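Local coordinates for aminoglycoside-O-phosphotransferase VIII (Streptomyces rimosus, PDB 4H05), which catalyses transfer of phosphate from ATP to the 3'-hydroxyl of aminoglycoside antibiotics, a modification that confers resistance to them, at residues 188-193 with 223-228; 131-136 with 212-217. All coordinates share one frame; numbering follows the deposited sequence. Where two conformers were deposited one is given.

Interaction 1 of 2, residues 188-193 with 223-228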
# COMPACT_ATOMS: atom_id res chain seq x y z
N HIS A 188 -0.53 1.13 7.33
CA HIS A 188 -0.84 1.34 5.95
C HIS A 188 -1.45 0.10 5.32
O HIS A 188 -2.45 0.15 4.66
CB HIS A 188 0.45 1.65 5.28
CG HIS A 188 0.30 1.95 3.80
ND1 HIS A 188 0.35 0.98 2.84
CD2 HIS A 188 0.12 3.12 3.16
CE1 HIS A 188 0.22 1.53 1.70
NE2 HIS A 188 0.07 2.85 1.86
N GLY A 189 -0.77 -1.02 5.47
CA GLY A 189 -1.27 -2.33 5.06
C GLY A 189 -0.84 -2.85 3.71
O GLY A 189 -1.13 -4.02 3.36
N ASP A 190 -0.25 -1.96 2.91
CA ASP A 190 0.54 -2.37 1.75
C ASP A 190 1.80 -1.47 1.64
O ASP A 190 2.05 -0.82 0.60
CB ASP A 190 -0.32 -2.35 0.49
CG ASP A 190 0.38 -3.00 -0.70
OD1 ASP A 190 -0.11 -2.83 -1.77
OD2 ASP A 190 1.45 -3.61 -0.56
N LEU A 191 2.63 -1.53 2.69
CA LEU A 191 3.74 -0.62 2.83
C LEU A 191 4.94 -1.18 2.10
O LEU A 191 5.82 -1.81 2.68
CB LEU A 191 4.09 -0.37 4.26
CG LEU A 191 5.14 0.69 4.62
CD1 LEU A 191 4.66 2.08 4.32
CD2 LEU A 191 5.61 0.62 6.10
N CYS A 192 4.97 -0.92 0.83
CA CYS A 192 5.98 -1.39 -0.03
C CYS A 192 6.61 -0.11 -0.56
O CYS A 192 5.98 0.94 -0.59
CB CYS A 192 5.41 -2.26 -1.14
SG CYS A 192 3.92 -1.64 -1.92
N PRO A 193 7.84 -0.19 -1.03
CA PRO A 193 8.55 1.00 -1.47
C PRO A 193 7.83 1.70 -2.65
O PRO A 193 7.96 2.89 -2.86
CB PRO A 193 9.92 0.44 -1.84
CG PRO A 193 10.03 -0.84 -1.05
CD PRO A 193 8.66 -1.40 -1.20
N LEU A 223 5.65 -4.04 8.83
CA LEU A 223 7.03 -4.52 8.86
C LEU A 223 7.31 -5.64 7.87
O LEU A 223 8.38 -5.68 7.25
CB LEU A 223 7.39 -4.95 10.27
CG LEU A 223 7.47 -3.80 11.29
CD1 LEU A 223 7.63 -4.25 12.73
CD2 LEU A 223 8.57 -2.84 10.85
N ALA A 224 6.35 -6.58 7.75
CA ALA A 224 6.50 -7.76 6.94
C ALA A 224 6.73 -7.34 5.52
O ALA A 224 7.65 -7.84 4.85
CB ALA A 224 5.27 -8.69 7.05
N LEU A 225 5.91 -6.40 5.02
CA LEU A 225 5.94 -6.17 3.60
C LEU A 225 7.08 -5.28 3.27
O LEU A 225 7.70 -5.45 2.29
CB LEU A 225 4.65 -5.54 3.06
CG LEU A 225 3.27 -6.12 3.37
CD1 LEU A 225 2.27 -5.73 2.28
CD2 LEU A 225 3.23 -7.58 3.75
N VAL A 226 7.32 -4.26 4.06
CA VAL A 226 8.48 -3.45 3.81
C VAL A 226 9.72 -4.29 3.82
O VAL A 226 10.62 -4.03 3.01
CB VAL A 226 8.64 -2.28 4.83
CG1 VAL A 226 10.03 -2.32 5.42
CG2 VAL A 226 8.50 -1.03 4.07
N LEU A 227 9.84 -5.26 4.77
CA LEU A 227 11.12 -6.03 4.87
C LEU A 227 11.24 -7.07 3.79
O LEU A 227 12.33 -7.38 3.32
CB LEU A 227 11.30 -6.68 6.25
CG LEU A 227 11.55 -5.68 7.38
CD1 LEU A 227 11.14 -6.35 8.67
CD2 LEU A 227 13.01 -5.14 7.48
N ARG A 228 10.11 -7.59 3.32
CA ARG A 228 10.14 -8.50 2.19
C ARG A 228 10.64 -7.78 0.97
O ARG A 228 11.31 -8.39 0.15
CB ARG A 228 8.74 -9.09 1.91
CG ARG A 228 8.64 -9.93 0.64
CD ARG A 228 7.68 -9.21 -0.33
NE ARG A 228 6.31 -9.48 0.02
CZ ARG A 228 5.22 -8.71 -0.14
NH1 ARG A 228 5.16 -7.49 -0.72
NH2 ARG A 228 4.08 -9.25 0.30
O HOH W 1 2.18 -5.97 -1.21
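The catalytic loop of the kinase-like aminoglycoside phosphotransferase fold, with its H-G-D sequence and a downstream N195, meets helix 220-230 here through D190 and L191 against L225 and V226. D190 is the predicted proton acceptor, and N195 a predicted magnesium ligand whose ND2 bonds to D190 O. With CG anti to the backbone N (chi1 -170°), the D190 carboxylate swings back to the helix although its CB points away from it. There the D190 and L225 side chains cross at about a right angle, L225 CD1 lying 3.6 Å from D190 OD2. L191 and V226 instead run side by side in the same direction, L191 CG standing 3.8 Å from V226 CG2. That methyl is also modelled 3.1 Å from L191 O (V226 CG2 to L191 O), but with V226 chi1 at 127° its strained placement is doubtful. Although L191 O comes within 3.2 Å of V226 N, the angle is too poor for a hydrogen bond, so direct contact between the segments is essentially van der Waals.

The loop is held by its own bonds and by outside ones. L191 centres an inverse gamma turn, and D190 N donates to H188 ND1 at 3.0 Å, lying 18° out of the imidazole plane. The D222 carboxylate, on helix 220-230, takes H188 N and G189 N. A water donates to D190 OD2 at 2.6 Å and lies at the edge of the R228 guanidinium, in its plane, weakly bonded to R228 NH1. The chemistry is consistent with an aspartate positioned by apolar packing, loop bonds, N195 and D222; D190 OD2 and R228 NH1, 5.4 Å apart, are linked through a water, on the R228 side only weakly, rather than by a direct ion pair.

Interaction 2 of 2, residues 131-136 with 212-217; sequences CPFDRS and GRVGRA
D134 lays its carboxylate over one face of the R216 guanidinium, the two planes 22° apart. D134 OD1 sits 3.2 Å above the guanidinium plane, offset toward the rim, while D134 OD2 is 3.2 Å from R216 NH2; this salt bridge rests on charge alone, since no N-H points at the oxygen. R216 bends at chi2 (-147°) to bring its flat end across. D134 OD1 is also gripped from within its own segment, by S136 OG and S136 N on the same face of the carboxylate; the latter bond makes an Asx turn just ahead of helix 137-150, with S136 at the N-cap.

The backbones of 131-136 and strand 215-218 are joined by a single bridge, D134 with R216: R216 N donates to F133 O at 3.0 Å and R135 N to R216 O at 2.9 Å. G215 lies close against this bridge, its CA 3.2 Å from F133 O.

R135 and R213 run alongside each other with guanidinium planes 9° apart, R213 CD over one face of the R135 group at 3.5 Å from R135 NH2. Their like charges come close, R135 NH2 to R213 NE being 3.9 Å; R213 NH2 is salt-bridged to D270, and R135 makes a cation-pi contact with F273.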
# COMPACT_ATOMS: atom_id res chain seq x y z
N CYS A 131 -8.34 5.91 15.40
CA CYS A 131 -8.36 5.64 13.97
C CYS A 131 -9.71 5.09 13.64
O CYS A 131 -10.14 4.15 14.24
CB CYS A 131 -7.29 4.61 13.62
SG CYS A 131 -7.33 4.23 11.85
N PRO A 132 -10.40 5.66 12.65
CA PRO A 132 -11.69 5.00 12.36
C PRO A 132 -11.64 3.67 11.62
O PRO A 132 -12.66 3.07 11.39
CB PRO A 132 -12.46 6.02 11.49
CG PRO A 132 -11.62 7.24 11.44
CD PRO A 132 -10.28 7.00 12.08
N PHE A 133 -10.49 3.25 11.14
CA PHE A 133 -10.55 2.21 10.12
C PHE A 133 -10.00 1.01 10.79
O PHE A 133 -9.04 1.13 11.48
CB PHE A 133 -9.75 2.61 8.89
CG PHE A 133 -10.15 3.94 8.34
CD1 PHE A 133 -11.38 4.10 7.72
CD2 PHE A 133 -9.35 5.05 8.54
CE1 PHE A 133 -11.78 5.32 7.28
CE2 PHE A 133 -9.75 6.29 8.15
CZ PHE A 133 -10.97 6.44 7.52
N ASP A 134 -10.57 -0.15 10.50
CA ASP A 134 -10.17 -1.40 11.10
C ASP A 134 -9.62 -2.27 9.95
O ASP A 134 -10.34 -2.60 9.02
CB ASP A 134 -11.49 -2.08 11.63
CG ASP A 134 -11.24 -3.26 12.53
OD1 ASP A 134 -10.09 -3.64 12.79
OD2 ASP A 134 -12.24 -3.83 12.98
N ARG A 135 -8.36 -2.71 10.03
CA ARG A 135 -7.88 -3.76 9.19
C ARG A 135 -7.25 -4.92 10.00
O ARG A 135 -6.19 -5.52 9.61
CB ARG A 135 -6.85 -3.18 8.20
CG ARG A 135 -6.77 -4.01 6.90
CD ARG A 135 -5.31 -4.36 6.57
NE ARG A 135 -5.29 -5.21 5.37
CZ ARG A 135 -4.26 -5.93 4.94
NH1 ARG A 135 -3.10 -5.93 5.57
NH2 ARG A 135 -4.41 -6.68 3.88
N SER A 136 -7.86 -5.25 11.13
CA SER A 136 -7.31 -6.28 12.00
C SER A 136 -7.61 -7.66 11.48
O SER A 136 -8.29 -7.80 10.46
CB SER A 136 -7.87 -6.14 13.42
OG SER A 136 -9.25 -6.21 13.38
N GLY A 212 -5.48 2.34 0.72
CA GLY A 212 -6.78 1.73 0.75
C GLY A 212 -6.95 0.77 1.91
O GLY A 212 -8.12 0.55 2.36
N ARG A 213 -5.83 0.20 2.41
CA ARG A 213 -5.92 -0.75 3.56
C ARG A 213 -5.58 -0.19 4.90
O ARG A 213 -5.40 -0.96 5.91
CB ARG A 213 -4.96 -1.93 3.34
CG ARG A 213 -5.17 -2.76 2.09
CD ARG A 213 -4.03 -3.79 2.01
NE ARG A 213 -4.00 -4.45 0.71
CZ ARG A 213 -3.03 -5.23 0.20
NH1 ARG A 213 -3.24 -5.76 -0.99
NH2 ARG A 213 -1.83 -5.45 0.82
N VAL A 214 -5.42 1.13 4.97
CA VAL A 214 -5.15 1.77 6.22
C VAL A 214 -6.18 1.34 7.26
O VAL A 214 -7.36 1.26 6.99
CB VAL A 214 -5.05 3.32 6.12
CG1 VAL A 214 -5.19 3.97 7.45
CG2 VAL A 214 -3.69 3.70 5.61
N GLY A 215 -5.74 1.15 8.49
CA GLY A 215 -6.58 0.68 9.54
C GLY A 215 -5.70 0.10 10.62
O GLY A 215 -4.46 -0.17 10.43
N ARG A 216 -6.33 -0.12 11.77
CA ARG A 216 -5.61 -0.80 12.81
C ARG A 216 -5.35 -2.28 12.51
O ARG A 216 -6.19 -3.04 11.94
CB ARG A 216 -6.23 -0.55 14.16
CG ARG A 216 -7.62 -1.01 14.38
CD ARG A 216 -8.39 -0.07 15.35
NE ARG A 216 -9.82 -0.34 15.19
CZ ARG A 216 -10.34 -1.52 15.49
NH1 ARG A 216 -9.57 -2.47 16.03
NH2 ARG A 216 -11.63 -1.74 15.26
N ALA A 217 -4.12 -2.66 12.84
CA ALA A 217 -3.64 -4.01 12.65
C ALA A 217 -2.30 -4.15 13.40
O ALA A 217 -1.77 -3.21 13.96
CB ALA A 217 -3.42 -4.32 11.18

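How the interactions relate
The centres of interactions 1 and 2 lie 15 Å apart, but their segments touch at R213, whose NH2 is 3.0 Å from G189 O, a probable hydrogen bond, and 3.5 Å from D190 CB. R213 of interaction 2 therefore packs against the predicted proton acceptor of interaction 1. D270 joins them a second time, pairing with R213 through one carboxylate oxygen and with R228 through the other. The fold adds two further ties: strand 215-218 pairs with strand 184-187, which leads into the catalytic loop, and is followed directly by helix 220-230. The predicted magnesium ligands N195 and D210 lie about 4 and 5 Å from D190, side chain to side chain.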